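Local structure of putative tetrapyrrole (Corrin/porphyrin) methylase (Bacteroides fragilis, 3FFY) at residues 7-12 and 81-86; 60-65 and 106-111; 72-77 and 91-96. The protein probably catalyses, as the full-length RsmI enzyme, the S-adenosylmethionine-dependent 2'-O-methylation of cytidine 1402 in 16S rRNA, this chain being its C-terminal part. All coordinates share one frame; numbering follows the deposited sequence.

Contact 1 (7-12 and 81-86); sequences VPALVA and IHEETV
In the alpha/beta C-terminal part of this RsmI-family methyltransferase, a short helix lies over strand 82-87, the outermost strand of its own chain, where Pro-8, Ala-9 and Ala-12 meet Glu-83 and Thr-85. The axes of helix 7-12 and strand 82-86 pass 9.5 Å apart at 52°. Residues 82-86 pair antiparallel with a strand of the second subunit, which carries the sheet across the dimer interface; Arg-87 of that subunit packs on Pro-8. Glu-83 extends from the strand with CG anti to the backbone N (chi1 -165°), then bends at chi2 (96°), bringing the carboxylate against the first turn of the helix. It meets Pro-8 crosswise, at about a right angle. OE2 of Glu-83 rests on the pyrrolidine ring, 3.6 Å from both CB and CG of Pro-8, while OE1 lies 3.6 Å from the backbone N of Ala-9. One turn on, the methyl of Ala-12 faces the hydroxyl of Thr-85, whose OG1 is hydrogen-bonded to OG of Ser-75 on the adjoining strand; the Ala-12 CB to Thr-85 OG1 distance is 3.6 Å.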
loop_
_atom_site.group_PDB
_atom_site.type_symbol
_atom_site.label_atom_id
_atom_site.label_comp_id
_atom_site.label_asym_id
_atom_site.label_seq_id
_atom_site.Cartn_x
_atom_site.Cartn_y
_atom_site.Cartn_z
ATOM N N VAL A 7 -9.319 -4.169 5.741
ATOM C CA VAL A 7 -8.935 -5.184 4.729
ATOM C C VAL A 7 -7.846 -4.616 3.773
ATOM O O VAL A 7 -6.731 -5.113 3.742
ATOM C CB VAL A 7 -10.162 -5.772 4.030
ATOM C CG1 VAL A 7 -9.757 -6.839 2.969
ATOM C CG2 VAL A 7 -11.109 -6.410 5.053
ATOM N N PRO A 8 -8.126 -3.511 3.060
ATOM C CA PRO A 8 -7.021 -2.994 2.221
ATOM C C PRO A 8 -5.811 -2.459 3.002
ATOM O O PRO A 8 -4.694 -2.470 2.488
ATOM C CB PRO A 8 -7.686 -1.858 1.426
ATOM C CG PRO A 8 -8.917 -1.461 2.279
ATOM C CD PRO A 8 -9.385 -2.773 2.843
ATOM N N ALA A 9 -6.024 -1.964 4.228
ATOM C CA ALA A 9 -4.919 -1.488 5.065
ATOM C C ALA A 9 -3.941 -2.627 5.325
ATOM O O ALA A 9 -2.728 -2.445 5.220
ATOM C CB ALA A 9 -5.426 -0.893 6.409
ATOM N N LEU A 10 -4.477 -3.807 5.641
ATOM C CA LEU A 10 -3.632 -4.969 5.881
ATOM C C LEU A 10 -2.816 -5.285 4.631
ATOM O O LEU A 10 -1.638 -5.570 4.750
ATOM C CB LEU A 10 -4.425 -6.228 6.280
ATOM C CG LEU A 10 -4.784 -6.465 7.746
ATOM C CD1 LEU A 10 -5.920 -7.549 7.826
ATOM C CD2 LEU A 10 -3.497 -6.826 8.570
ATOM N N VAL A 11 -3.459 -5.262 3.458
ATOM C CA VAL A 11 -2.776 -5.562 2.191
ATOM C C VAL A 11 -1.642 -4.573 1.897
ATOM O O VAL A 11 -0.557 -4.960 1.525
ATOM C CB VAL A 11 -3.772 -5.563 1.019
ATOM C CG1 VAL A 11 -3.020 -5.699 -0.308
ATOM C CG2 VAL A 11 -4.736 -6.666 1.158
ATOM N N ALA A 12 -1.917 -3.294 2.131
ATOM C CA ALA A 12 -1.004 -2.190 1.896
ATOM C C ALA A 12 0.155 -2.213 2.849
ATOM O O ALA A 12 1.174 -1.578 2.587
ATOM C CB ALA A 12 -1.773 -0.825 2.096
ATOM N N ILE A 81 -10.644 1.025 -3.982
ATOM C CA ILE A 81 -9.416 0.606 -4.639
ATOM C C ILE A 81 -8.214 1.541 -4.474
ATOM O O ILE A 81 -7.144 1.201 -4.915
ATOM C CB ILE A 81 -9.714 0.225 -6.083
ATOM C CG1 ILE A 81 -10.016 1.439 -6.946
ATOM C CG2 ILE A 81 -10.856 -0.801 -6.071
ATOM C CD1 ILE A 81 -10.155 1.076 -8.379
ATOM N N HIS A 82 -8.378 2.665 -3.773
ATOM C CA HIS A 82 -7.405 3.717 -3.754
ATOM C C HIS A 82 -7.056 4.029 -2.309
ATOM O O HIS A 82 -7.908 4.359 -1.505
ATOM C CB HIS A 82 -7.966 4.903 -4.475
ATOM C CG HIS A 82 -7.028 6.026 -4.600
ATOM N ND1 HIS A 82 -7.416 7.250 -5.110
ATOM C CD2 HIS A 82 -5.723 6.154 -4.255
ATOM C CE1 HIS A 82 -6.376 8.075 -5.085
ATOM N NE2 HIS A 82 -5.339 7.435 -4.574
ATOM N N GLU A 83 -5.799 3.839 -1.965
ATOM C CA GLU A 83 -5.354 3.910 -0.576
ATOM C C GLU A 83 -4.144 4.810 -0.526
ATOM O O GLU A 83 -3.424 4.985 -1.491
ATOM C CB GLU A 83 -5.039 2.502 -0.078
ATOM C CG GLU A 83 -4.913 2.338 1.442
ATOM C CD GLU A 83 -6.169 1.846 2.207
ATOM O OE1 GLU A 83 -5.965 1.530 3.394
ATOM O OE2 GLU A 83 -7.320 1.754 1.677
ATOM N N GLU A 84 -3.933 5.409 0.617
ATOM C CA GLU A 84 -2.788 6.223 0.872
ATOM C C GLU A 84 -2.149 5.667 2.140
ATOM O O GLU A 84 -2.854 5.425 3.119
ATOM C CB GLU A 84 -3.313 7.591 1.142
ATOM C CG GLU A 84 -2.414 8.660 0.767
ATOM C CD GLU A 84 -2.961 9.995 1.207
ATOM O OE1 GLU A 84 -4.035 9.993 1.889
ATOM O OE2 GLU A 84 -2.330 11.028 0.857
ATOM N N THR A 85 -0.844 5.447 2.134
ATOM C CA THR A 85 -0.213 4.733 3.219
ATOM C C THR A 85 1.119 5.334 3.617
ATOM O O THR A 85 1.899 5.783 2.755
ATOM C CB THR A 85 -0.052 3.239 2.848
ATOM O OG1 THR A 85 -1.350 2.694 2.684
ATOM C CG2 THR A 85 0.656 2.429 3.927
ATOM N N VAL A 86 1.343 5.380 4.940
ATOM C CA VAL A 86 2.643 5.772 5.557
ATOM C C VAL A 86 3.145 4.601 6.368
ATOM O O VAL A 86 2.421 4.112 7.263
ATOM C CB VAL A 86 2.551 7.045 6.415
ATOM C CG1 VAL A 86 3.948 7.422 6.955
ATOM C CG2 VAL A 86 1.930 8.261 5.543
#

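Contact 2 (60-65 and 106-111); sequences TQFAEY and IVIVLA
The ring of Phe-62 carries this contact, with a methyl of Leu-110 over one face and a methyl of Ile-108 at its edge. CD2 of Leu-110 stands 4.3 Å from the centroid of the Phe-62 ring and 21° off the ring normal, a CH-pi contact displaced toward the rim. There it is nearest to the CD2 and CE2 side of the ring, with 4.0 Å between Leu-110 CD2 and Phe-62 CD2. Ile-108 comes in close to the ring plane instead: its CG2 branch lies 3.9 Å from Phe-62 CE2. Phe-62 points from the helix toward the strand with CG anti to its carbonyl carbon (chi1 -81°), which brings the ring to Ile-108 and Leu-110, whose side chains both point to the helix. On the strand, CG of Leu-110 lies opposite the backbone N across the first torsion, and CD2 is the branch that reaches the ring. No hydrogen bond crosses between residues 60-65 and 106-111, so side-chain packing alone joins them. Other aromatic groups continue the cluster: Phe-66 meets Phe-62 edge-to-face, and the ring of Phe-48 meets it with planes inclined at about 50°. Leu-36 of helix 32-38 also packs on Phe-62. Strand 106-110 is central in the sheet, hydrogen-bonded through its backbone to strands 45-50 and 71-77, and the contact is part of the hydrophobic core, where helix 55-66 lies on a mixed beta-sheet, an alpha/beta arrangement.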
loop_
_atom_site.group_PDB
_atom_site.type_symbol
_atom_site.label_atom_id
_atom_site.label_comp_id
_atom_site.label_asym_id
_atom_site.label_seq_id
_atom_site.Cartn_x
_atom_site.Cartn_y
_atom_site.Cartn_z
ATOM N N THR A 60 2.555 7.670 19.648
ATOM C CA THR A 60 3.533 7.935 20.688
ATOM C C THR A 60 3.446 6.871 21.775
ATOM O O THR A 60 4.442 6.282 22.182
ATOM C CB THR A 60 3.364 9.334 21.273
ATOM O OG1 THR A 60 3.464 10.276 20.188
ATOM C CG2 THR A 60 4.441 9.577 22.261
ATOM N N GLN A 61 2.234 6.588 22.219
ATOM C CA GLN A 61 2.081 5.577 23.262
ATOM C C GLN A 61 2.434 4.178 22.751
ATOM O O GLN A 61 2.966 3.364 23.497
ATOM C CB GLN A 61 0.664 5.625 23.820
ATOM C CG GLN A 61 0.368 6.977 24.448
ATOM C CD GLN A 61 -0.974 7.014 25.161
ATOM O OE1 GLN A 61 -2.027 6.838 24.547
ATOM N NE2 GLN A 61 -0.938 7.242 26.466
ATOM N N PHE A 62 2.098 3.884 21.501
ATOM C CA PHE A 62 2.553 2.654 20.865
ATOM C C PHE A 62 4.097 2.550 20.968
ATOM O O PHE A 62 4.655 1.472 21.307
ATOM C CB PHE A 62 2.097 2.600 19.384
ATOM C CG PHE A 62 0.656 2.141 19.164
ATOM C CD1 PHE A 62 -0.245 1.983 20.215
ATOM C CD2 PHE A 62 0.193 1.893 17.864
ATOM C CE1 PHE A 62 -1.521 1.558 19.979
ATOM C CE2 PHE A 62 -1.062 1.464 17.644
ATOM C CZ PHE A 62 -1.937 1.306 18.674
ATOM N N ALA A 63 4.806 3.653 20.680
ATOM C CA ALA A 63 6.281 3.642 20.796
ATOM C C ALA A 63 6.668 3.371 22.232
ATOM O O ALA A 63 7.605 2.628 22.509
ATOM C CB ALA A 63 6.904 4.987 20.326
ATOM N N GLU A 64 5.960 3.983 23.172
ATOM C CA GLU A 64 6.326 3.772 24.575
ATOM C C GLU A 64 6.137 2.303 24.968
ATOM O O GLU A 64 7.001 1.729 25.606
ATOM C CB GLU A 64 5.526 4.690 25.481
ATOM C CG GLU A 64 5.797 6.152 25.269
ATOM C CD GLU A 64 4.882 7.009 26.102
ATOM O OE1 GLU A 64 3.902 6.489 26.650
ATOM O OE2 GLU A 64 5.120 8.204 26.238
ATOM N N TYR A 65 5.024 1.689 24.557
ATOM C CA TYR A 65 4.682 0.288 24.939
ATOM C C TYR A 65 5.313 -0.808 24.063
ATOM O O TYR A 65 5.636 -1.887 24.558
ATOM C CB TYR A 65 3.152 0.078 24.913
ATOM C CG TYR A 65 2.450 0.586 26.130
ATOM C CD1 TYR A 65 2.160 1.935 26.284
ATOM C CD2 TYR A 65 2.120 -0.291 27.172
ATOM C CE1 TYR A 65 1.535 2.401 27.433
ATOM C CE2 TYR A 65 1.484 0.165 28.337
ATOM C CZ TYR A 65 1.193 1.502 28.457
ATOM O OH TYR A 65 0.564 1.925 29.589
ATOM N N ILE A 106 -8.213 6.829 9.973
ATOM C CA ILE A 106 -7.149 5.966 9.507
ATOM C C ILE A 106 -7.238 4.603 10.171
ATOM O O ILE A 106 -7.971 4.407 11.132
ATOM C CB ILE A 106 -5.756 6.611 9.709
ATOM C CG1 ILE A 106 -5.540 7.072 11.166
ATOM C CG2 ILE A 106 -5.611 7.823 8.750
ATOM C CD1 ILE A 106 -5.947 8.606 11.402
ATOM N N VAL A 107 -6.479 3.686 9.598
ATOM C CA VAL A 107 -6.270 2.353 10.089
ATOM C C VAL A 107 -4.783 2.303 10.415
ATOM O O VAL A 107 -3.921 2.781 9.630
ATOM C CB VAL A 107 -6.586 1.253 8.985
ATOM C CG1 VAL A 107 -6.387 -0.176 9.528
ATOM C CG2 VAL A 107 -7.975 1.461 8.358
ATOM N N ILE A 108 -4.478 1.754 11.603
ATOM C CA ILE A 108 -3.146 1.488 12.019
ATOM C C ILE A 108 -2.939 -0.017 12.003
ATOM O O ILE A 108 -3.698 -0.770 12.646
ATOM C CB ILE A 108 -2.845 2.032 13.461
ATOM C CG1 ILE A 108 -3.273 3.497 13.560
ATOM C CG2 ILE A 108 -1.328 1.797 13.817
ATOM C CD1 ILE A 108 -3.273 4.112 15.018
ATOM N N VAL A 109 -1.916 -0.444 11.260
ATOM C CA VAL A 109 -1.498 -1.857 11.229
ATOM C C VAL A 109 -0.132 -1.926 11.874
ATOM O O VAL A 109 0.851 -1.386 11.343
ATOM C CB VAL A 109 -1.460 -2.430 9.803
ATOM C CG1 VAL A 109 -1.114 -3.984 9.810
ATOM C CG2 VAL A 109 -2.804 -2.186 9.160
ATOM N N LEU A 110 -0.098 -2.536 13.060
ATOM C CA LEU A 110 1.065 -2.595 13.931
ATOM C C LEU A 110 1.626 -4.028 13.943
ATOM O O LEU A 110 0.919 -4.995 14.199
ATOM C CB LEU A 110 0.646 -2.225 15.368
ATOM C CG LEU A 110 1.758 -2.109 16.443
ATOM C CD1 LEU A 110 2.826 -0.965 16.149
ATOM C CD2 LEU A 110 1.112 -2.004 17.868
ATOM N N ALA A 111 2.912 -4.130 13.691
ATOM C CA ALA A 111 3.650 -5.394 13.763
ATOM C C ALA A 111 3.607 -5.933 15.178
ATOM O O ALA A 111 3.675 -5.171 16.170
ATOM C CB ALA A 111 5.133 -5.194 13.267
#

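Contact 3 (72-77 and 91-96). With SO4 (sulfate ion), chain C.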
loop_
_atom_site.group_PDB
_atom_site.type_symbol
_atom_site.label_atom_id
_atom_site.label_comp_id
_atom_site.label_asym_id
_atom_site.label_seq_id
_atom_site.Cartn_x
_atom_site.Cartn_y
_atom_site.Cartn_z
ATOM N N VAL A 72 5.105 -0.296 11.663
ATOM C CA VAL A 72 3.747 0.134 11.644
ATOM C C VAL A 72 3.411 0.689 10.271
ATOM O O VAL A 72 4.321 1.095 9.489
ATOM C CB VAL A 72 3.545 1.232 12.699
ATOM C CG1 VAL A 72 4.463 2.480 12.387
ATOM C CG2 VAL A 72 2.050 1.594 12.893
ATOM N N SER A 73 2.115 0.696 9.957
ATOM C CA SER A 73 1.593 1.212 8.682
ATOM C C SER A 73 0.333 1.985 9.040
ATOM O O SER A 73 -0.556 1.423 9.704
ATOM C CB SER A 73 1.181 0.051 7.761
ATOM O OG SER A 73 0.958 0.494 6.434
ATOM N N VAL A 74 0.221 3.218 8.563
ATOM C CA VAL A 74 -0.983 3.987 8.775
ATOM C C VAL A 74 -1.575 4.294 7.400
ATOM O O VAL A 74 -0.868 4.767 6.477
ATOM C CB VAL A 74 -0.714 5.239 9.639
ATOM C CG1 VAL A 74 -1.938 6.197 9.583
ATOM C CG2 VAL A 74 -0.297 4.803 11.093
ATOM N N SER A 75 -2.842 3.942 7.252
ATOM C CA SER A 75 -3.496 3.988 5.974
ATOM C C SER A 75 -4.828 4.725 6.010
ATOM O O SER A 75 -5.636 4.653 6.968
ATOM C CB SER A 75 -3.761 2.572 5.413
ATOM O OG SER A 75 -2.549 1.914 5.140
ATOM N N ARG A 76 -5.078 5.364 4.886
ATOM C CA ARG A 76 -6.320 6.024 4.676
ATOM C C ARG A 76 -6.923 5.521 3.391
ATOM O O ARG A 76 -6.260 5.424 2.346
ATOM C CB ARG A 76 -6.048 7.517 4.627
ATOM C CG ARG A 76 -7.308 8.323 4.592
ATOM C CD ARG A 76 -6.980 9.744 4.427
ATOM N NE ARG A 76 -7.979 10.327 3.553
ATOM C CZ ARG A 76 -7.710 10.976 2.426
ATOM N NH1 ARG A 76 -6.448 11.154 2.030
ATOM N NH2 ARG A 76 -8.709 11.466 1.698
ATOM N N GLU A 77 -8.179 5.135 3.477
ATOM C CA GLU A 77 -8.842 4.589 2.336
ATOM C C GLU A 77 -9.466 5.737 1.534
ATOM O O GLU A 77 -10.381 6.384 2.018
ATOM C CB GLU A 77 -9.904 3.605 2.776
ATOM C CG GLU A 77 -10.740 3.190 1.598
ATOM C CD GLU A 77 -11.863 2.230 1.928
ATOM O OE1 GLU A 77 -12.880 2.309 1.196
ATOM O OE2 GLU A 77 -11.744 1.414 2.884
ATOM N N SER A 91 8.830 5.362 15.280
ATOM C CA SER A 91 9.639 6.573 15.331
ATOM C C SER A 91 9.513 7.435 14.043
ATOM O O SER A 91 9.260 8.631 14.098
ATOM C CB SER A 91 11.106 6.186 15.565
ATOM O OG SER A 91 11.883 7.340 15.759
ATOM N N GLU A 92 9.687 6.802 12.899
ATOM C CA GLU A 92 9.472 7.457 11.609
ATOM C C GLU A 92 8.045 8.001 11.452
ATOM O O GLU A 92 7.869 9.142 10.988
ATOM C CB GLU A 92 9.769 6.493 10.477
ATOM C CG GLU A 92 11.230 6.200 10.322
ATOM C CD GLU A 92 11.514 5.047 9.344
ATOM O OE1 GLU A 92 10.732 4.095 9.218
ATOM O OE2 GLU A 92 12.564 5.073 8.707
ATOM N N LEU A 93 7.040 7.241 11.862
ATOM C CA LEU A 93 5.679 7.749 11.737
ATOM C C LEU A 93 5.392 8.899 12.726
ATOM O O LEU A 93 4.616 9.751 12.431
ATOM C CB LEU A 93 4.643 6.649 11.868
ATOM C CG LEU A 93 4.166 5.995 10.515
ATOM C CD1 LEU A 93 5.345 5.221 9.821
ATOM C CD2 LEU A 93 3.034 5.150 10.772
ATOM N N ILE A 94 5.996 8.910 13.908
ATOM C CA ILE A 94 5.779 9.986 14.885
ATOM C C ILE A 94 6.352 11.279 14.320
ATOM O O ILE A 94 5.735 12.349 14.359
ATOM C CB ILE A 94 6.446 9.609 16.255
ATOM C CG1 ILE A 94 5.608 8.496 16.964
ATOM C CG2 ILE A 94 6.541 10.857 17.121
ATOM C CD1 ILE A 94 6.304 7.658 18.000
ATOM N N GLU A 95 7.532 11.150 13.748
ATOM C CA GLU A 95 8.171 12.303 13.135
ATOM C C GLU A 95 7.297 12.798 11.975
ATOM O O GLU A 95 7.073 13.995 11.838
ATOM C CB GLU A 95 9.560 11.911 12.646
ATOM C CG GLU A 95 10.293 12.880 11.701
ATOM C CD GLU A 95 11.622 12.242 11.215
ATOM O OE1 GLU A 95 11.587 11.454 10.221
ATOM O OE2 GLU A 95 12.676 12.472 11.835
ATOM N N HIS A 96 6.810 11.880 11.149
ATOM C CA HIS A 96 5.993 12.246 9.986
ATOM C C HIS A 96 4.709 12.956 10.406
ATOM O O HIS A 96 4.367 14.011 9.865
ATOM C CB HIS A 96 5.641 11.004 9.138
ATOM C CG HIS A 96 4.763 11.315 7.969
ATOM N ND1 HIS A 96 5.261 11.801 6.768
ATOM C CD2 HIS A 96 3.412 11.280 7.838
ATOM C CE1 HIS A 96 4.249 11.999 5.938
ATOM N NE2 HIS A 96 3.119 11.693 6.558
HETATM S S SO4 C . 8.148 11.974 4.750
HETATM O O1 SO4 C . 8.381 13.327 4.137
HETATM O O2 SO4 C . 6.908 11.489 4.059
HETATM O O3 SO4 C . 7.719 12.121 6.206
HETATM O O4 SO4 C . 9.373 11.223 4.496
#
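Leu-93 pushes one methyl between two valines of the strand, forming the tight, buried part of the contact. Its CD2 is 3.4 Å from CG1 of Val-72 and also 3.4 Å from CG2 of Val-74, both closer than usual for carbon pairs. Val-72 and Leu-93 meet tip to tip, and a chi1 of 61° puts CG1 of the valine between its backbone N and carbonyl carbon, on the side facing the helix. Leu-93 CD1 takes a lesser share, 3.9 Å from Val-72 CG1. Ile-108 backs both valines, while Val-86 of strand 82-87 packs against Leu-93.

The looser side lies along the helix, where Ser-91 and Glu-95 are exposed and His-96 turns from the strand to a sulfate ion, probably from the crystallisation liquor. ND1 of His-96 donates to O3 of the sulfate at 2.5 Å, a doubtfully short length, almost straight (175°), with O3 in the plane of the imidazole at its edge. Ser-79 OG of the second subunit bonds the same ion, which therefore bridges the dimer interface beside Ile-81 of that subunit. Through Leu-93, helix 90-99, which follows the antiparallel hairpin of strands 71-77 and 82-87, packs on the sheet in an alpha/beta arrangement.

All three contacts seat a helix on one mixed sheet. Contact 1 lies about 16 Å from contact 2 and 12 Å from contact 3, while contacts 2 and 3 are about 9 Å apart, centre to centre. Strand 71-77 of contact 3 runs between strand 106-110 of contact 2 and strand 82-87 of contact 1, antiparallel to both. Helix 6-12 packs on one side of the sheet; helices 55-66 and 90-99 take the other. Along the chain the order is 7-12, 60-65, 72-77, 81-86, 91-96 and 106-111, and the last strand, 106-110, completes the sheet between strands 45-50 and 71-77. The Glu-84 to Arg-76 salt bridge ties contact 1 to contact 3 near the dimer interface.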